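Local coordinates for protein putative alkaline phosphatase (Pseudomonas fluorescens, PDB 4F1U) that binds phosphate and probably serves as the solute-binding protein that delivers it to an ABC transporter for import, at residues T9-L14 / A26-V31; G61-L66 / G292-I297. One frame throughout, in Å; residues are numbered along the deposited sequence.

Interaction 1: T9-L14 / A26-V31. With PI (hydrogenphosphate ion), chain B.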
# COMPACT_ATOMS: atom_id res chain seq x y z
N THR A 9 -4.58 5.28 2.88
CA THR A 9 -4.00 6.59 3.01
C THR A 9 -2.58 6.68 2.38
O THR A 9 -2.18 7.76 1.98
CB THR A 9 -3.95 7.12 4.45
OG1 THR A 9 -3.04 6.38 5.26
CG2 THR A 9 -5.35 7.09 5.09
N LEU A 10 -1.86 5.55 2.30
CA LEU A 10 -0.51 5.60 1.75
C LEU A 10 -0.45 6.35 0.40
O LEU A 10 0.45 7.19 0.26
CB LEU A 10 0.10 4.19 1.73
CG LEU A 10 1.42 4.01 0.98
CD1 LEU A 10 2.22 2.86 1.59
CD2 LEU A 10 1.20 3.73 -0.52
N PRO A 11 -1.37 6.10 -0.53
CA PRO A 11 -1.37 6.76 -1.84
C PRO A 11 -2.38 7.90 -1.95
O PRO A 11 -2.65 8.37 -3.07
CB PRO A 11 -1.79 5.63 -2.78
CG PRO A 11 -2.84 4.90 -1.99
CD PRO A 11 -2.32 4.95 -0.54
N GLN A 12 -2.95 8.35 -0.85
CA GLN A 12 -4.07 9.30 -1.04
C GLN A 12 -3.62 10.60 -1.68
O GLN A 12 -4.42 11.18 -2.43
CB GLN A 12 -4.74 9.59 0.31
CG GLN A 12 -3.93 10.48 1.22
CD GLN A 12 -4.61 10.73 2.54
OE1 GLN A 12 -5.32 9.89 3.10
NE2 GLN A 12 -4.44 11.95 3.02
N ALA A 13 -2.41 11.10 -1.42
CA ALA A 13 -1.99 12.34 -2.04
C ALA A 13 -1.79 12.16 -3.56
O ALA A 13 -1.97 13.12 -4.34
CB ALA A 13 -0.78 12.93 -1.38
N LEU A 14 -1.44 10.96 -4.00
CA LEU A 14 -1.40 10.68 -5.42
C LEU A 14 -2.81 10.78 -6.01
O LEU A 14 -3.01 11.49 -7.01
CB LEU A 14 -0.80 9.28 -5.70
CG LEU A 14 -0.96 8.78 -7.11
CD1 LEU A 14 -0.24 9.67 -8.12
CD2 LEU A 14 -0.47 7.32 -7.21
N ALA A 26 -15.27 11.39 -8.03
CA ALA A 26 -15.24 12.22 -6.82
C ALA A 26 -13.83 12.18 -6.24
O ALA A 26 -13.07 11.23 -6.45
CB ALA A 26 -16.22 11.69 -5.80
N GLN A 27 -13.47 13.21 -5.47
CA GLN A 27 -12.15 13.20 -4.87
C GLN A 27 -12.03 12.00 -3.93
O GLN A 27 -12.93 11.62 -3.19
CB GLN A 27 -11.86 14.54 -4.17
CG GLN A 27 -11.88 15.79 -5.09
CD GLN A 27 -10.83 15.64 -6.20
OE1 GLN A 27 -9.62 15.54 -5.91
NE2 GLN A 27 -11.27 15.60 -7.44
N TYR A 28 -10.83 11.42 -3.96
CA TYR A 28 -10.52 10.22 -3.17
C TYR A 28 -10.58 10.53 -1.68
O TYR A 28 -10.08 11.58 -1.22
CB TYR A 28 -9.12 9.78 -3.53
CG TYR A 28 -8.62 8.52 -2.88
CD1 TYR A 28 -8.94 7.28 -3.39
CD2 TYR A 28 -7.80 8.56 -1.76
CE1 TYR A 28 -8.46 6.11 -2.83
CE2 TYR A 28 -7.31 7.40 -1.17
CZ TYR A 28 -7.64 6.18 -1.72
OH TYR A 28 -7.13 5.01 -1.21
N ILE A 29 -11.10 9.59 -0.91
CA ILE A 29 -11.26 9.73 0.54
C ILE A 29 -10.35 8.73 1.27
O ILE A 29 -10.54 7.52 1.18
CB ILE A 29 -12.72 9.54 0.95
CG1 ILE A 29 -13.63 10.58 0.28
CG2 ILE A 29 -12.85 9.63 2.47
CD1 ILE A 29 -15.09 10.28 0.31
N GLY A 30 -9.34 9.23 1.96
CA GLY A 30 -8.41 8.39 2.69
C GLY A 30 -8.92 8.01 4.05
O GLY A 30 -9.08 8.89 4.89
N VAL A 31 -9.13 6.72 4.29
CA VAL A 31 -9.67 6.17 5.52
C VAL A 31 -8.92 4.92 6.00
O VAL A 31 -9.29 4.42 7.07
CB VAL A 31 -11.16 5.84 5.41
CG1 VAL A 31 -11.98 7.13 5.35
CG2 VAL A 31 -11.45 4.96 4.19
P PI B . -3.09 2.56 4.64
O1 PI B . -3.82 3.81 5.10
O2 PI B . -4.04 1.35 4.58
O3 PI B . -1.88 2.24 5.55
O4 PI B . -2.57 2.86 3.20
O HOH W 1 -7.06 10.80 5.25
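Thr9 faces the 26-31 segment with its methyl and the phosphate with its hydroxyl. CG2 packs against the backbone of Gly30 and Val31, 3.8 Å from Gly30 C, while OG1, set between the backbone N and the carbonyl carbon (chi1 68°), comes within 2.7 Å of phosphate O1 and donates to it. Thr9 N donates to the same O1, so one residue grips one oxygen twice, and OG1 also shares a hydrogen bond with Ser191 OG. Threonine suits this place because its two branches do different work. Next along, Leu10 N gives phosphate O4 a nearly straight hydrogen bond of 2.9 Å, with 167° at the hydrogen. The phosphate sits against the loop after strand 5-7, where the chain starts its beta-alpha-beta crossover through helix 12-15 to the parallel strand 29-30, the kind of loop on which periplasmic binding proteins commonly build their sites. Pro11 stands third in the type I turn that Gln12 N closes on Thr9 O and at the helix N-cap, where its missing N-H costs no helical bond; its CG lies 4.4 Å from Tyr28 OH, whose hydrogen bond goes to Ala8 O. The aliphatic root of Gln12 meets the Tyr28 ring at its edge, near the ring plane, CB being 3.7 Å from CE2. In the conformer described, the chain of Gln12 extends beyond CG to bring OE1 within 3.5 Å of Gly30 CA; a water donates to both OE1 and Gly30 O, and NE2 bonds to Gln192 OE1.

Interaction 2: G61-L66 / G292-I297; sequences GSDSKL and GFTNLI. With PI (hydrogenphosphate ion), chain B.
Asp63 runs alongside Thr294, the two side chains heading in one direction, just past the point where strand 59-62 pairs antiparallel with strand 291-299. From Asp63, CB packs against the threonine, 3.7 Å from Thr294 OG1. CG stands between two partners: OD1 accepts a 2.6 Å hydrogen bond from Thr294 OG1, on its anti side and 21° out of the carboxylate plane, and OD2 comes within 2.5 Å of phosphate O4. CG is nearly eclipsed with the backbone N (chi1 6°), which lets one oxygen meet Thr294 and the other the phosphate. With an alanine in place of the aspartate, Thr294 OG1 would probably lose its acceptor and phosphate O4 its close carboxylate neighbour. The strands are joined at the hydrogen-bonded pair Ser62 and Asn295, where Ser62 N donates to Asn295 O at 3.0 Å and Asn295 N to Ser62 O at 2.8 Å. Ser62 OG reaches ahead and donates to Ser64 O, in the carbonyl plane on a lone pair. Farther on, Leu66 and Ile297 meet tip to tip, their CD1 atoms 4.0 Å apart, suiting a buried apolar spot. Because OD2 and O4 lie so close, an acid group probably holds a proton and donates it.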
# COMPACT_ATOMS: atom_id res chain seq x y z
N GLY A 61 -8.88 2.10 -2.95
CA GLY A 61 -7.45 1.91 -2.87
C GLY A 61 -7.13 1.07 -1.66
O GLY A 61 -7.69 1.24 -0.58
N SER A 62 -6.18 0.11 -1.82
CA SER A 62 -5.78 -0.72 -0.70
C SER A 62 -4.34 -1.17 -0.90
O SER A 62 -3.99 -1.61 -2.00
CB SER A 62 -6.66 -1.96 -0.59
OG SER A 62 -6.30 -2.69 0.56
N ASP A 63 -3.53 -1.09 0.16
CA ASP A 63 -2.22 -1.73 0.17
C ASP A 63 -2.26 -3.03 0.99
O ASP A 63 -1.22 -3.62 1.27
CB ASP A 63 -1.07 -0.81 0.53
CG ASP A 63 -1.51 0.54 0.96
OD1 ASP A 63 -1.53 1.50 0.15
OD2 ASP A 63 -1.89 0.69 2.16
N SER A 64 -3.45 -3.48 1.38
CA SER A 64 -3.72 -4.78 1.94
C SER A 64 -4.42 -5.65 0.89
O SER A 64 -5.44 -5.26 0.33
CB SER A 64 -4.63 -4.68 3.16
OG SER A 64 -5.09 -5.93 3.58
N LYS A 65 -3.88 -6.83 0.61
CA LYS A 65 -4.55 -7.69 -0.37
C LYS A 65 -5.88 -8.17 0.19
O LYS A 65 -6.09 -8.33 1.41
CB LYS A 65 -3.71 -8.91 -0.73
CG LYS A 65 -2.51 -8.62 -1.51
CD LYS A 65 -1.72 -9.74 -2.09
CE LYS A 65 -2.48 -10.74 -2.90
NZ LYS A 65 -1.56 -11.65 -3.72
N LEU A 66 -6.77 -8.48 -0.72
CA LEU A 66 -8.03 -9.14 -0.35
C LEU A 66 -7.72 -10.54 0.16
O LEU A 66 -6.98 -11.28 -0.46
CB LEU A 66 -8.95 -9.19 -1.58
CG LEU A 66 -9.53 -7.83 -1.96
CD1 LEU A 66 -10.00 -7.82 -3.40
CD2 LEU A 66 -10.70 -7.48 -1.04
N GLY A 292 6.80 -2.76 -1.72
CA GLY A 292 5.69 -3.57 -2.17
C GLY A 292 4.79 -2.76 -3.09
O GLY A 292 5.23 -1.75 -3.63
N PHE A 293 3.57 -3.24 -3.27
CA PHE A 293 2.62 -2.59 -4.15
C PHE A 293 1.42 -2.07 -3.35
O PHE A 293 1.00 -2.63 -2.36
CB PHE A 293 2.08 -3.56 -5.23
CG PHE A 293 3.19 -3.90 -6.23
CD1 PHE A 293 4.03 -5.00 -5.99
CD2 PHE A 293 3.41 -3.11 -7.33
CE1 PHE A 293 5.06 -5.29 -6.89
CE2 PHE A 293 4.42 -3.42 -8.24
CZ PHE A 293 5.26 -4.50 -8.01
N THR A 294 0.87 -0.95 -3.86
CA THR A 294 -0.45 -0.49 -3.45
C THR A 294 -1.38 -0.68 -4.67
O THR A 294 -0.92 -0.56 -5.80
CB THR A 294 -0.42 0.94 -2.91
OG1 THR A 294 -1.74 1.27 -2.45
CG2 THR A 294 0.03 1.95 -3.90
N ASN A 295 -2.65 -1.00 -4.38
CA ASN A 295 -3.54 -1.63 -5.35
C ASN A 295 -4.85 -0.87 -5.47
O ASN A 295 -5.23 -0.04 -4.63
CB ASN A 295 -3.82 -3.06 -4.92
CG ASN A 295 -2.53 -3.75 -4.52
OD1 ASN A 295 -1.54 -3.73 -5.25
ND2 ASN A 295 -2.55 -4.32 -3.33
N LEU A 296 -5.60 -1.25 -6.49
CA LEU A 296 -6.92 -0.71 -6.77
C LEU A 296 -7.90 -1.86 -6.87
O LEU A 296 -7.58 -2.90 -7.46
CB LEU A 296 -6.90 0.05 -8.08
CG LEU A 296 -6.04 1.30 -8.04
CD1 LEU A 296 -5.71 1.78 -9.44
CD2 LEU A 296 -6.74 2.38 -7.25
N ILE A 297 -9.10 -1.65 -6.34
CA ILE A 297 -10.19 -2.61 -6.35
C ILE A 297 -11.37 -1.94 -7.04
O ILE A 297 -11.84 -0.90 -6.61
CB ILE A 297 -10.56 -3.06 -4.94
CG1 ILE A 297 -9.37 -3.72 -4.23
CG2 ILE A 297 -11.77 -4.03 -4.98
CD1 ILE A 297 -9.53 -3.89 -2.73
P PI B . -3.09 2.56 4.64
O1 PI B . -3.82 3.81 5.10
O2 PI B . -4.04 1.35 4.58
O3 PI B . -1.88 2.24 5.55
O4 PI B . -2.57 2.86 3.20

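From the N terminus, strand 5-7 leads into the 9-14 turn, and interaction 1 closes a short loop when the chain returns at 26-31, which holds strand 29-30, at one edge of the five-stranded sheet. Only after that does the chain reach 61-66, whose partner 292-297 arrives after 225 intervening residues, so interaction 2 closes a very long loop that takes in the four-stranded sheet of the other lobe. The two contacts follow in series, neither nesting nor crossing. Both reach the same sheet, where strand 5-7 lies between 29-30 and 59-62, and they touch: Leu10 CB is 3.5 Å from Asp63 OD1. Their centres are about 13 Å apart, and both reach the phosphate.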